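Local structure of metallo-beta-lactamase (Serratia marcescens, 3VPE) at residues His74-Gly79 with Gly115-Phe120; Tyr67-His72 with Ile155-Gln160; Ala146-Thr151 with Val193-Gly198; Ala173-Ala178 with Ala213-Val218; Pro11-Gly16 with Glu231-Tyr236. The protein probably hydrolyses beta-lactam antibiotics with a pair of zinc ions, as a subclass B3 metallo-beta-lactamase. All blocks are in the same frame, centred on the assembly; numbering follows the deposited sequence. Where two conformers were deposited one is given.

Interactions 1 to 4 converge on the two-zinc site at one edge of the sandwich of two mixed sheets that makes up the metallo-beta-lactamase fold, their centres 13 to 19 Å apart. Along the chain, 67-72 and 74-79 bring ligands for both zinc ions; 146-151, 173-178 and 213-218 follow in loops at the ends of strands of the other sheet. Interaction 2 joins strands 65-69 and 155-163 and encloses interaction 1 in sequence, while interactions 3 and 4 alternate their segments. The zinc-bound water 3 is common to all four. Interaction 5 lies apart, about 29 Å from interaction 1 between centres, where the first strand meets the turn between helices 221-231 and 241-260. The site is thus assembled from loops of both halves of the fold.

Interaction 1 of 5, residues His74-Gly79 with Gly115-Phe120; sequences HEDHAG and GSLSNF. With ZN (zinc ion), chain C; ZN (zinc ion), chain B.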
# COMPACT_ATOMS: atom_id res chain seq x y z
N HIS A 74 -9.85 -1.03 0.63
CA HIS A 74 -10.69 -0.26 -0.30
C HIS A 74 -10.48 -0.82 -1.67
O HIS A 74 -9.37 -1.29 -1.97
CB HIS A 74 -10.35 1.21 -0.27
CG HIS A 74 -10.86 1.92 0.95
ND1 HIS A 74 -10.37 3.09 1.36
CD2 HIS A 74 -11.88 1.58 1.83
CE1 HIS A 74 -11.03 3.48 2.46
NE2 HIS A 74 -11.96 2.56 2.74
N GLU A 75 -11.52 -0.74 -2.51
CA GLU A 75 -11.47 -1.34 -3.83
C GLU A 75 -10.28 -0.90 -4.69
O GLU A 75 -9.83 -1.69 -5.53
CB GLU A 75 -12.79 -1.11 -4.61
CG GLU A 75 -13.11 0.35 -4.92
CD GLU A 75 -12.68 0.78 -6.33
OE1 GLU A 75 -12.11 -0.04 -7.09
OE2 GLU A 75 -12.94 1.95 -6.69
N ASP A 76 -9.82 0.34 -4.52
CA ASP A 76 -8.74 0.86 -5.37
C ASP A 76 -7.39 0.18 -5.08
O ASP A 76 -6.52 0.14 -5.97
CB ASP A 76 -8.66 2.41 -5.40
CG ASP A 76 -8.54 3.05 -4.03
OD1 ASP A 76 -9.15 2.54 -3.05
OD2 ASP A 76 -7.89 4.13 -3.96
N HIS A 77 -7.23 -0.35 -3.87
CA HIS A 77 -5.97 -1.08 -3.48
C HIS A 77 -6.10 -2.57 -3.38
O HIS A 77 -5.12 -3.30 -3.61
CB HIS A 77 -5.43 -0.52 -2.14
CG HIS A 77 -5.32 0.96 -2.13
ND1 HIS A 77 -4.23 1.63 -2.64
CD2 HIS A 77 -6.26 1.92 -1.80
CE1 HIS A 77 -4.45 2.95 -2.54
NE2 HIS A 77 -5.70 3.15 -2.04
N ALA A 78 -7.29 -3.04 -2.99
CA ALA A 78 -7.56 -4.42 -2.66
C ALA A 78 -8.50 -5.09 -3.66
O ALA A 78 -8.64 -6.31 -3.60
CB ALA A 78 -8.17 -4.49 -1.26
N GLY A 79 -9.12 -4.31 -4.56
CA GLY A 79 -10.07 -4.88 -5.57
C GLY A 79 -9.45 -6.00 -6.41
O GLY A 79 -10.13 -6.97 -6.75
N GLY A 115 -19.94 2.39 1.44
CA GLY A 115 -20.98 2.89 0.51
C GLY A 115 -20.54 3.77 -0.64
O GLY A 115 -21.08 3.66 -1.75
N SER A 116 -19.60 4.69 -0.40
CA SER A 116 -19.14 5.61 -1.46
C SER A 116 -18.07 4.98 -2.36
O SER A 116 -17.88 5.42 -3.51
CB SER A 116 -18.61 6.90 -0.88
OG SER A 116 -17.61 6.62 0.09
N LEU A 117 -17.36 3.99 -1.81
CA LEU A 117 -16.54 3.08 -2.61
C LEU A 117 -17.27 1.74 -2.74
O LEU A 117 -18.00 1.34 -1.84
CB LEU A 117 -15.15 2.90 -1.98
CG LEU A 117 -14.21 4.10 -2.13
CD1 LEU A 117 -12.81 3.78 -1.60
CD2 LEU A 117 -14.06 4.56 -3.57
N SER A 118 -17.08 1.06 -3.87
CA SER A 118 -17.79 -0.18 -4.17
C SER A 118 -17.28 -1.40 -3.41
O SER A 118 -16.10 -1.47 -3.03
CB SER A 118 -17.67 -0.50 -5.66
OG SER A 118 -18.48 0.37 -6.43
N ASN A 119 -18.17 -2.37 -3.22
CA ASN A 119 -17.77 -3.71 -2.84
C ASN A 119 -16.81 -4.25 -3.90
O ASN A 119 -16.78 -3.76 -5.03
CB ASN A 119 -18.96 -4.67 -2.78
CG ASN A 119 -19.92 -4.38 -1.64
OD1 ASN A 119 -19.60 -3.68 -0.68
ND2 ASN A 119 -21.13 -4.94 -1.75
N PHE A 120 -16.03 -5.25 -3.54
CA PHE A 120 -15.09 -5.83 -4.49
C PHE A 120 -15.04 -7.33 -4.30
O PHE A 120 -15.65 -7.85 -3.38
CB PHE A 120 -13.71 -5.13 -4.40
CG PHE A 120 -13.09 -5.14 -3.00
CD1 PHE A 120 -13.26 -4.05 -2.14
CD2 PHE A 120 -12.30 -6.21 -2.59
CE1 PHE A 120 -12.69 -4.06 -0.86
CE2 PHE A 120 -11.74 -6.24 -1.31
CZ PHE A 120 -11.93 -5.16 -0.44
ZN ZN C . -6.94 4.77 -2.19
ZN ZN B . -8.65 4.02 0.71
O HOH W 1 -14.17 -0.52 -1.40
O HOH W 2 -15.83 2.57 -6.27
O HOH W 3 -8.73 4.52 -1.19
O HOH W 4 -6.37 5.79 -0.31
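The two backbones come closest at Gly79 and Phe120, whose CA atoms lie 5.2 Å apart as loop 115-120 passes the short helix with His74 at its N-cap position; His74 O accepts from both His77 N and Ala78 N. Phe120 lays one ring face over Gly79 N and Ala78 C, its CZ 3.9 Å from Ala78 CB. Three residues earlier, the CD1 branch of Leu117 sits over a face of the His74 imidazole, 4.0 Å from its centroid and 25° off the normal. That ring binds one zinc ion through ND1 (2.1 Å), while its NE2 hydrogen-bonds Asp111. Asp76 OD2 and His77 NE2 hold the second zinc ion. Two waters supply the polar links: one joins Glu75 N to Ser118 O, which it reaches at 2.7 Å, and the other joins Glu75 OE2 to Ser118 N. Helix 96-104 borders the contact, Leu102 touching Ala78 and Thr101 touching Phe120.

Interaction 2 of 5, residues Tyr67-His72 with Ile155-Gln160; sequences YILSTH and ITWTWQ. With ZN (zinc ion), chain B.
Leu69, Ser70 and Thr71 lead from strand 65-69 into the zinc-binding HxHxDH motif and meet Ile155 and Trp157 of strand 155-163, in the seam between the two sheets of the alpha-beta/beta-alpha sandwich. The Trp157 indole is the centrepiece. With chi1 at -63°, its CG stands anti to the carbonyl carbon and the ring reaches across to the other strand. One face is covered by Ile155 CG2 of its own strand, the opposite face by Leu69, whose CB lies 3.8 Å from the centroid of the five-membered ring; Leu69 CD1 reaches Trp157 CE3 at 3.6 Å. At the indole edge, Trp157 NE1 donates to Ser70 O at 3.0 Å; the oxygen is in the ring plane, but the nitrogen stands well above the carbonyl plane. One residue on, Ile155 N donates to Thr71 O at 2.9 Å with an N-H...O angle of 160°. Ile155 O, buried here without a hydrogen-bonding partner in the model, has Thr71 CA 3.4 Å away in a CA-H...O contact. His72 follows directly, its NE2 on one zinc ion and its ND1 hydrogen-bonded to Asp174, while Thr71 OG1 hydrogen-bonds Asp41. Packing on both faces and the NE1 bond fix the rotation of the indole, and the two hydrogen bonds probably help to fix the backbone immediately before a metal ligand.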
# COMPACT_ATOMS: atom_id res chain seq x y z
N TYR A 67 3.28 -14.36 -0.77
CA TYR A 67 2.43 -13.53 0.09
C TYR A 67 1.96 -12.32 -0.69
O TYR A 67 2.69 -11.79 -1.53
CB TYR A 67 3.21 -13.00 1.30
CG TYR A 67 3.47 -14.04 2.33
CD1 TYR A 67 2.41 -14.60 3.07
CD2 TYR A 67 4.77 -14.49 2.58
CE1 TYR A 67 2.65 -15.57 4.02
CE2 TYR A 67 5.01 -15.45 3.56
CZ TYR A 67 3.95 -15.98 4.28
OH TYR A 67 4.21 -16.96 5.24
N ILE A 68 0.73 -11.91 -0.41
CA ILE A 68 0.23 -10.63 -0.86
C ILE A 68 -0.08 -9.79 0.38
O ILE A 68 -0.90 -10.20 1.22
CB ILE A 68 -1.04 -10.78 -1.72
CG1 ILE A 68 -0.73 -11.56 -3.00
CG2 ILE A 68 -1.62 -9.40 -2.03
CD1 ILE A 68 -1.98 -12.10 -3.66
N LEU A 69 0.58 -8.64 0.51
CA LEU A 69 0.34 -7.79 1.70
C LEU A 69 -0.68 -6.73 1.33
O LEU A 69 -0.59 -6.15 0.27
CB LEU A 69 1.65 -7.14 2.15
CG LEU A 69 2.84 -8.11 2.29
CD1 LEU A 69 4.03 -7.30 2.81
CD2 LEU A 69 2.53 -9.25 3.23
N SER A 70 -1.67 -6.49 2.20
CA SER A 70 -2.65 -5.45 1.94
C SER A 70 -2.37 -4.22 2.81
O SER A 70 -2.24 -4.37 4.02
CB SER A 70 -4.04 -5.99 2.29
OG SER A 70 -5.04 -4.96 2.20
N THR A 71 -2.31 -3.03 2.21
CA THR A 71 -2.32 -1.79 3.00
C THR A 71 -3.70 -1.58 3.63
O THR A 71 -3.84 -1.59 4.85
CB THR A 71 -1.96 -0.54 2.16
OG1 THR A 71 -2.78 -0.50 0.98
CG2 THR A 71 -0.44 -0.56 1.79
N HIS A 72 -4.73 -1.41 2.80
CA HIS A 72 -6.07 -1.30 3.36
C HIS A 72 -7.11 -1.79 2.37
O HIS A 72 -6.87 -1.87 1.15
CB HIS A 72 -6.36 0.13 3.88
CG HIS A 72 -6.53 1.16 2.81
ND1 HIS A 72 -5.52 1.92 2.36
CD2 HIS A 72 -7.67 1.59 2.13
CE1 HIS A 72 -5.98 2.78 1.42
NE2 HIS A 72 -7.30 2.58 1.27
N ILE A 155 -2.36 -1.03 7.31
CA ILE A 155 -0.99 -1.35 7.66
C ILE A 155 -0.05 -0.71 6.66
O ILE A 155 -0.27 -0.75 5.45
CB ILE A 155 -0.76 -2.90 7.60
CG1 ILE A 155 -1.64 -3.66 8.62
CG2 ILE A 155 0.75 -3.25 7.76
CD1 ILE A 155 -1.23 -3.55 10.08
N THR A 156 1.01 -0.10 7.22
CA THR A 156 2.15 0.37 6.46
C THR A 156 3.27 -0.67 6.63
O THR A 156 3.54 -1.14 7.75
CB THR A 156 2.58 1.74 7.01
OG1 THR A 156 1.59 2.73 6.66
CG2 THR A 156 3.91 2.17 6.47
N TRP A 157 3.88 -1.03 5.51
CA TRP A 157 4.80 -2.17 5.46
C TRP A 157 6.20 -1.66 5.22
O TRP A 157 6.40 -0.78 4.39
CB TRP A 157 4.39 -3.10 4.32
CG TRP A 157 3.01 -3.71 4.47
CD1 TRP A 157 1.81 -3.26 3.92
CD2 TRP A 157 2.65 -4.92 5.22
NE1 TRP A 157 0.76 -4.11 4.26
CE2 TRP A 157 1.19 -5.09 5.06
CE3 TRP A 157 3.35 -5.81 6.01
CZ2 TRP A 157 0.52 -6.15 5.62
CZ3 TRP A 157 2.64 -6.89 6.58
CH2 TRP A 157 1.26 -7.04 6.36
N THR A 158 7.19 -2.21 5.93
CA THR A 158 8.59 -1.76 5.73
C THR A 158 9.58 -2.90 5.55
O THR A 158 9.34 -4.03 5.99
CB THR A 158 9.05 -0.91 6.93
OG1 THR A 158 9.05 -1.71 8.11
CG2 THR A 158 8.12 0.31 7.11
N TRP A 159 10.66 -2.61 4.85
CA TRP A 159 11.70 -3.61 4.63
C TRP A 159 12.96 -2.92 4.22
O TRP A 159 13.04 -1.69 4.18
CB TRP A 159 11.30 -4.61 3.57
CG TRP A 159 11.01 -4.02 2.20
CD1 TRP A 159 11.88 -3.78 1.16
CD2 TRP A 159 9.69 -3.55 1.72
NE1 TRP A 159 11.21 -3.23 0.07
CE2 TRP A 159 9.89 -3.10 0.35
CE3 TRP A 159 8.39 -3.53 2.26
CZ2 TRP A 159 8.84 -2.61 -0.42
CZ3 TRP A 159 7.34 -3.05 1.47
CH2 TRP A 159 7.56 -2.61 0.15
N GLN A 160 14.00 -3.70 3.94
CA GLN A 160 15.24 -3.16 3.38
C GLN A 160 15.54 -3.79 2.02
O GLN A 160 15.29 -4.98 1.81
CB GLN A 160 16.41 -3.46 4.29
CG GLN A 160 16.43 -2.78 5.63
CD GLN A 160 17.71 -3.20 6.32
OE1 GLN A 160 17.71 -4.15 7.07
NE2 GLN A 160 18.84 -2.58 5.92
ZN ZN B . -8.65 4.02 0.71
O HOH W 3 -8.73 4.52 -1.19

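Interaction 3 of 5, residues Ala146-Thr151 with Val193-Gly198; sequences ATPGHT and VASLRG. With ZN (zinc ion), chain B.
Leu196 packs on the backbone of Gly149: its CG and Gly149 CA are 3.6 Å apart, and its CD2 branch reaches forward to His150 N, also at 3.6 Å. Gly149, at a phi of 138°, turns its bare CA onto the leucine, so backbone and branch meet directly. Beside it, Pro148 CG meets Ser195 CB at 3.9 Å. Pro148 O and Ser195 O lie only 3.3 Å apart, two acceptors side by side; the hydroxyl of Ser199, one turn along the helix, is within hydrogen-bonding reach of both and can share its single proton between them. Within the loop, Gly149 N donates to Thr151 O at 2.8 Å, closing the turn that presents His150. His150 CG lies anti to the backbone N (chi1 179°), which swings the imidazole off the helix and onto one zinc ion, bound by NE2 at 2.0 Å. Thr177 O takes the ND1 hydrogen and fixes the ring's rotation, while His72 and His74 bind the same metal. The loop links strands 140-146 and 155-163 and lies on one side of helix 190-204, whose Val193, Leu196 and Arg197 also touch Leu253 of helix 241-260.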
# COMPACT_ATOMS: atom_id res chain seq x y z
N ALA A 146 0.88 -0.90 12.28
CA ALA A 146 -0.52 -0.46 12.31
C ALA A 146 -0.63 1.06 12.06
O ALA A 146 -0.06 1.88 12.81
CB ALA A 146 -1.16 -0.86 13.65
N THR A 147 -1.32 1.44 10.99
CA THR A 147 -1.57 2.85 10.65
C THR A 147 -3.07 3.05 10.34
O THR A 147 -3.45 3.28 9.19
CB THR A 147 -0.66 3.34 9.49
OG1 THR A 147 -0.86 2.54 8.29
CG2 THR A 147 0.83 3.33 9.88
N PRO A 148 -3.92 2.93 11.37
CA PRO A 148 -5.36 3.07 11.18
C PRO A 148 -5.81 4.50 10.99
O PRO A 148 -5.06 5.45 11.22
CB PRO A 148 -5.92 2.53 12.50
CG PRO A 148 -4.87 2.93 13.50
CD PRO A 148 -3.61 2.56 12.77
N GLY A 149 -7.06 4.65 10.53
CA GLY A 149 -7.68 5.97 10.43
C GLY A 149 -8.44 6.12 9.13
O GLY A 149 -9.66 6.36 9.11
N HIS A 150 -7.74 5.97 8.03
CA HIS A 150 -8.42 5.90 6.73
C HIS A 150 -9.27 4.64 6.63
O HIS A 150 -10.34 4.66 5.97
CB HIS A 150 -7.31 6.01 5.65
CG HIS A 150 -7.78 5.94 4.23
ND1 HIS A 150 -8.07 7.05 3.49
CD2 HIS A 150 -7.92 4.86 3.40
CE1 HIS A 150 -8.39 6.65 2.24
NE2 HIS A 150 -8.32 5.33 2.18
N THR A 151 -8.79 3.54 7.23
CA THR A 151 -9.55 2.33 7.55
C THR A 151 -9.08 1.84 8.92
O THR A 151 -7.99 2.23 9.37
CB THR A 151 -9.35 1.16 6.57
OG1 THR A 151 -8.00 0.67 6.70
CG2 THR A 151 -9.64 1.59 5.15
N VAL A 193 -10.53 9.79 14.34
CA VAL A 193 -9.65 10.94 14.30
C VAL A 193 -8.41 10.69 15.16
O VAL A 193 -7.30 10.95 14.71
CB VAL A 193 -10.42 12.21 14.72
CG1 VAL A 193 -9.47 13.39 14.85
CG2 VAL A 193 -11.54 12.48 13.71
N ALA A 194 -8.59 10.17 16.38
CA ALA A 194 -7.44 9.90 17.23
C ALA A 194 -6.52 8.86 16.58
O ALA A 194 -5.30 8.99 16.67
CB ALA A 194 -7.91 9.42 18.60
N SER A 195 -7.10 7.85 15.93
CA SER A 195 -6.32 6.83 15.20
C SER A 195 -5.48 7.45 14.10
O SER A 195 -4.29 7.13 13.93
CB SER A 195 -7.26 5.79 14.58
OG SER A 195 -7.65 4.85 15.55
N LEU A 196 -6.10 8.35 13.33
CA LEU A 196 -5.40 9.07 12.25
C LEU A 196 -4.22 9.85 12.82
O LEU A 196 -3.11 9.78 12.29
CB LEU A 196 -6.32 10.03 11.52
CG LEU A 196 -7.13 9.50 10.34
CD1 LEU A 196 -8.11 10.59 9.90
CD2 LEU A 196 -6.22 9.04 9.20
N ARG A 197 -4.45 10.57 13.92
CA ARG A 197 -3.37 11.38 14.47
C ARG A 197 -2.25 10.47 15.02
O ARG A 197 -1.09 10.82 14.88
CB ARG A 197 -3.86 12.47 15.46
CG ARG A 197 -4.57 13.63 14.74
CD ARG A 197 -4.85 14.89 15.57
NE ARG A 197 -6.02 14.79 16.43
CZ ARG A 197 -7.05 15.65 16.46
NH1 ARG A 197 -7.11 16.70 15.66
NH2 ARG A 197 -8.03 15.45 17.29
N GLY A 198 -2.59 9.31 15.58
CA GLY A 198 -1.57 8.34 16.02
C GLY A 198 -0.75 7.84 14.85
O GLY A 198 0.49 7.67 14.93
ZN ZN B . -8.65 4.02 0.71
O HOH W 3 -8.73 4.52 -1.19

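Interaction 4 of 5, residues Ala173-Ala178 with Ala213-Val218; sequences ADSLTA and AAHPEV. With ZN (zinc ion), chain C; ACT (acetate ion), chain I.
Ser175 OG, which rests 3.9 Å from Ala214 CB, is gripped by two waters: water 4 at 2.6 Å and water 5 at 2.8 Å. Water 4 is itself a ligand of the second zinc ion, while water 5 accepts from His215 N, so the hydroxyl ties the metal shell to the backbone of the facing loop. A chi1 of -60° sets OG beside its own backbone N and at the edge of the His215 imidazole, near the ring plane. His215 NE2 binds that zinc ion at 2.0 Å, with Asp76 and His77 completing the protein ligands. Behind the site, Ala214 N donates to Ala173 O at 3.0 Å, the nitrogen almost in line with the C=O (164°). An acetate, probably from the crystallisation liquor, accepts from Leu176 N through OXT at 2.9 Å and is flanked by Thr177 CG2 and Val218 CG1. Both segments leave neighbouring strands of the five-stranded sheet: Ala173 and Ala213 form a parallel bridge at the ends of strands 166-173 and 210-213, with both methyls on one face. Ile245 of helix 241-260 touches Ala173 and Val218, and Leu176 packs on Phe200 and Val203 of helix 190-204.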
# COMPACT_ATOMS: atom_id res chain seq x y z
N ALA A 173 3.78 3.11 2.20
CA ALA A 173 2.97 3.91 3.10
C ALA A 173 1.50 3.79 2.78
O ALA A 173 1.04 4.10 1.67
CB ALA A 173 3.39 5.40 3.04
N ASP A 174 0.76 3.28 3.75
CA ASP A 174 -0.69 3.27 3.63
C ASP A 174 -1.20 4.70 3.56
O ASP A 174 -0.52 5.66 3.97
CB ASP A 174 -1.27 2.55 4.84
CG ASP A 174 -2.76 2.23 4.68
OD1 ASP A 174 -3.22 2.19 3.50
OD2 ASP A 174 -3.40 1.99 5.72
N SER A 175 -2.43 4.84 3.10
CA SER A 175 -3.06 6.18 3.03
C SER A 175 -3.40 6.73 4.38
O SER A 175 -3.95 6.00 5.21
CB SER A 175 -4.36 6.06 2.24
OG SER A 175 -4.07 5.58 0.94
N LEU A 176 -3.11 8.01 4.58
CA LEU A 176 -3.34 8.68 5.87
C LEU A 176 -4.35 9.80 5.69
O LEU A 176 -4.38 10.76 6.48
CB LEU A 176 -2.04 9.25 6.43
CG LEU A 176 -0.89 8.24 6.59
CD1 LEU A 176 0.35 8.88 7.23
CD2 LEU A 176 -1.30 6.99 7.38
N THR A 177 -5.19 9.65 4.67
CA THR A 177 -6.14 10.72 4.29
C THR A 177 -7.54 10.62 4.94
O THR A 177 -8.19 9.54 4.90
CB THR A 177 -6.33 10.70 2.78
OG1 THR A 177 -6.62 9.35 2.37
CG2 THR A 177 -5.04 11.19 2.11
N ALA A 178 -7.97 11.75 5.51
CA ALA A 178 -9.33 11.88 6.07
C ALA A 178 -10.28 12.15 4.91
O ALA A 178 -10.69 13.31 4.70
CB ALA A 178 -9.39 13.03 7.08
N ALA A 213 4.08 5.53 -1.77
CA ALA A 213 2.74 5.80 -1.20
C ALA A 213 1.69 5.02 -1.98
O ALA A 213 1.81 4.82 -3.19
CB ALA A 213 2.43 7.30 -1.27
N ALA A 214 0.67 4.56 -1.28
CA ALA A 214 -0.36 3.73 -1.90
C ALA A 214 -0.98 4.41 -3.15
O ALA A 214 -1.18 3.74 -4.14
CB ALA A 214 -1.42 3.35 -0.87
N HIS A 215 -1.24 5.72 -3.05
CA HIS A 215 -1.45 6.55 -4.24
C HIS A 215 -0.10 7.14 -4.59
O HIS A 215 0.39 7.99 -3.84
CB HIS A 215 -2.49 7.62 -3.95
CG HIS A 215 -3.88 7.07 -3.85
ND1 HIS A 215 -4.70 6.97 -4.93
CD2 HIS A 215 -4.58 6.55 -2.76
CE1 HIS A 215 -5.85 6.37 -4.57
NE2 HIS A 215 -5.80 6.13 -3.23
N PRO A 216 0.50 6.68 -5.70
CA PRO A 216 1.94 6.90 -5.89
C PRO A 216 2.34 8.35 -6.03
O PRO A 216 3.47 8.71 -5.70
CB PRO A 216 2.27 6.13 -7.18
CG PRO A 216 0.94 5.86 -7.85
CD PRO A 216 -0.05 5.77 -6.73
N GLU A 217 1.44 9.19 -6.53
CA GLU A 217 1.79 10.61 -6.68
C GLU A 217 2.00 11.35 -5.34
O GLU A 217 2.56 12.46 -5.31
CB GLU A 217 0.70 11.31 -7.54
CG GLU A 217 -0.62 11.55 -6.81
CD GLU A 217 -1.52 10.33 -6.62
OE1 GLU A 217 -1.29 9.24 -7.18
OE2 GLU A 217 -2.53 10.52 -5.89
N VAL A 218 1.56 10.75 -4.23
CA VAL A 218 1.70 11.33 -2.92
C VAL A 218 3.19 11.49 -2.55
O VAL A 218 3.54 12.42 -1.84
CB VAL A 218 0.86 10.53 -1.90
CG1 VAL A 218 1.17 10.93 -0.47
CG2 VAL A 218 -0.62 10.72 -2.23
ZN ZN C . -6.94 4.77 -2.19
C ACT I . -1.62 10.51 2.23
O ACT I . -1.96 10.83 1.06
OXT ACT I . -1.59 9.30 2.54
CH3 ACT I . -1.24 11.60 3.22
O HOH W 5 -1.83 6.87 -0.26
O HOH W 4 -6.37 5.79 -0.31
O HOH W 3 -8.73 4.52 -1.19

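Interaction 5 of 5, residues Pro11-Gly16 with Glu231-Tyr236; sequences PFTIYG and EGNSAY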
# COMPACT_ATOMS: atom_id res chain seq x y z
N PRO A 11 6.16 -1.51 -15.86
CA PRO A 11 6.79 -1.73 -14.55
C PRO A 11 8.28 -1.36 -14.60
O PRO A 11 8.86 -1.18 -15.69
CB PRO A 11 6.58 -3.22 -14.30
CG PRO A 11 6.58 -3.83 -15.70
CD PRO A 11 5.87 -2.79 -16.53
N PHE A 12 8.86 -1.17 -13.42
CA PHE A 12 10.23 -0.69 -13.30
C PHE A 12 10.77 -1.00 -11.92
O PHE A 12 10.02 -1.05 -10.94
CB PHE A 12 10.34 0.82 -13.55
CG PHE A 12 9.37 1.66 -12.75
CD1 PHE A 12 9.77 2.31 -11.58
CD2 PHE A 12 8.06 1.81 -13.17
CE1 PHE A 12 8.89 3.10 -10.86
CE2 PHE A 12 7.17 2.58 -12.45
CZ PHE A 12 7.57 3.23 -11.29
N THR A 13 12.08 -1.21 -11.83
CA THR A 13 12.73 -1.34 -10.53
C THR A 13 12.82 -0.01 -9.83
O THR A 13 13.17 1.02 -10.44
CB THR A 13 14.15 -1.93 -10.72
OG1 THR A 13 14.00 -3.25 -11.24
CG2 THR A 13 14.95 -1.97 -9.38
N ILE A 14 12.47 -0.00 -8.55
CA ILE A 14 12.63 1.17 -7.71
C ILE A 14 13.99 1.14 -7.02
O ILE A 14 14.74 2.11 -7.06
CB ILE A 14 11.47 1.27 -6.70
CG1 ILE A 14 10.19 1.69 -7.44
CG2 ILE A 14 11.76 2.32 -5.63
CD1 ILE A 14 8.92 1.48 -6.65
N TYR A 15 14.32 0.04 -6.36
CA TYR A 15 15.60 -0.07 -5.69
C TYR A 15 15.91 -1.54 -5.40
O TYR A 15 15.16 -2.21 -4.70
CB TYR A 15 15.61 0.73 -4.40
CG TYR A 15 17.02 0.98 -3.88
CD1 TYR A 15 17.77 2.05 -4.37
CD2 TYR A 15 17.57 0.17 -2.89
CE1 TYR A 15 19.05 2.30 -3.93
CE2 TYR A 15 18.86 0.42 -2.42
CZ TYR A 15 19.60 1.47 -2.97
OH TYR A 15 20.86 1.73 -2.49
N GLY A 16 17.01 -2.02 -5.98
CA GLY A 16 17.42 -3.41 -5.73
C GLY A 16 16.35 -4.38 -6.15
O GLY A 16 15.97 -4.44 -7.31
N GLU A 231 19.48 9.89 -13.29
CA GLU A 231 20.05 9.90 -11.95
C GLU A 231 20.23 8.50 -11.35
O GLU A 231 20.88 8.36 -10.32
CB GLU A 231 19.22 10.78 -11.00
CG GLU A 231 19.13 12.25 -11.42
CD GLU A 231 18.33 13.11 -10.45
OE1 GLU A 231 17.85 12.61 -9.41
OE2 GLU A 231 18.16 14.31 -10.74
N GLY A 232 19.66 7.48 -11.98
CA GLY A 232 19.61 6.14 -11.38
C GLY A 232 18.54 6.08 -10.29
O GLY A 232 17.79 7.02 -10.08
N ASN A 233 18.53 4.98 -9.54
CA ASN A 233 17.51 4.79 -8.51
C ASN A 233 17.61 5.67 -7.27
O ASN A 233 16.70 5.68 -6.43
CB ASN A 233 17.37 3.28 -8.20
CG ASN A 233 16.93 2.50 -9.41
OD1 ASN A 233 16.35 3.07 -10.33
ND2 ASN A 233 17.18 1.20 -9.42
N SER A 234 18.69 6.44 -7.16
CA SER A 234 18.79 7.49 -6.16
C SER A 234 17.62 8.48 -6.27
O SER A 234 17.28 9.15 -5.28
CB SER A 234 20.11 8.25 -6.31
OG SER A 234 21.21 7.44 -5.93
N ALA A 235 17.03 8.57 -7.47
CA ALA A 235 15.88 9.48 -7.71
C ALA A 235 14.70 9.15 -6.77
O ALA A 235 13.91 10.06 -6.43
CB ALA A 235 15.41 9.48 -9.17
N TYR A 236 14.63 7.89 -6.34
CA TYR A 236 13.53 7.45 -5.45
C TYR A 236 13.84 7.68 -3.98
O TYR A 236 12.96 7.59 -3.14
CB TYR A 236 13.18 5.95 -5.69
CG TYR A 236 12.80 5.65 -7.12
CD1 TYR A 236 11.57 6.10 -7.65
CD2 TYR A 236 13.68 4.99 -7.98
CE1 TYR A 236 11.23 5.86 -8.98
CE2 TYR A 236 13.37 4.74 -9.31
CZ TYR A 236 12.13 5.16 -9.82
OH TYR A 236 11.82 4.91 -11.14
O HOH W 6 13.35 3.03 -12.44
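Tyr236, with CG anti to its carbonyl carbon (chi1 -57°), sends its ring toward Ile14, whose CG2 branch lies opposite its own backbone N; the two side chains cross at about a right angle. The setting is a classic beta bulge, Ile14 and Tyr15 both facing Thr18, set against the 3-10 segment 233-236 that lies between helices 221-231 and 241-260. Ile14 CG2 sits off-centre over the tyrosine, 3.8 Å from Tyr236 CG, and Ile14 CA lies over the same ring near CD2. Phe12 comes in obliquely at the far end, its CD1 3.3 Å from Tyr236 OH, while its ring also meets that of Tyr20. Asn233 projects toward the bulge: Ile14 O is 3.1 Å from its CB and 3.2 Å from Tyr236 CD2, a close fit made by carbon atoms. Tyr15 CD1 rests 4.0 Å from the same CB, ring and amide planes 58° apart. The amide is held from outside, since Asn233 ND2 bonds Glu163, whose OE2 also accepts from Gly16 N; Tyr15 OH reaches Lys166 O. The contact lies away from the metal site and joins the N-terminal edge strand to this turn, with Met221, Gln225 and Ala228 of helix 221-231 also touching Tyr236. One water, in the plane of the tyrosine ring, donates to Thr13 O at 2.8 Å and hydrogen-bonds Tyr236 OH, likewise at 2.8 Å.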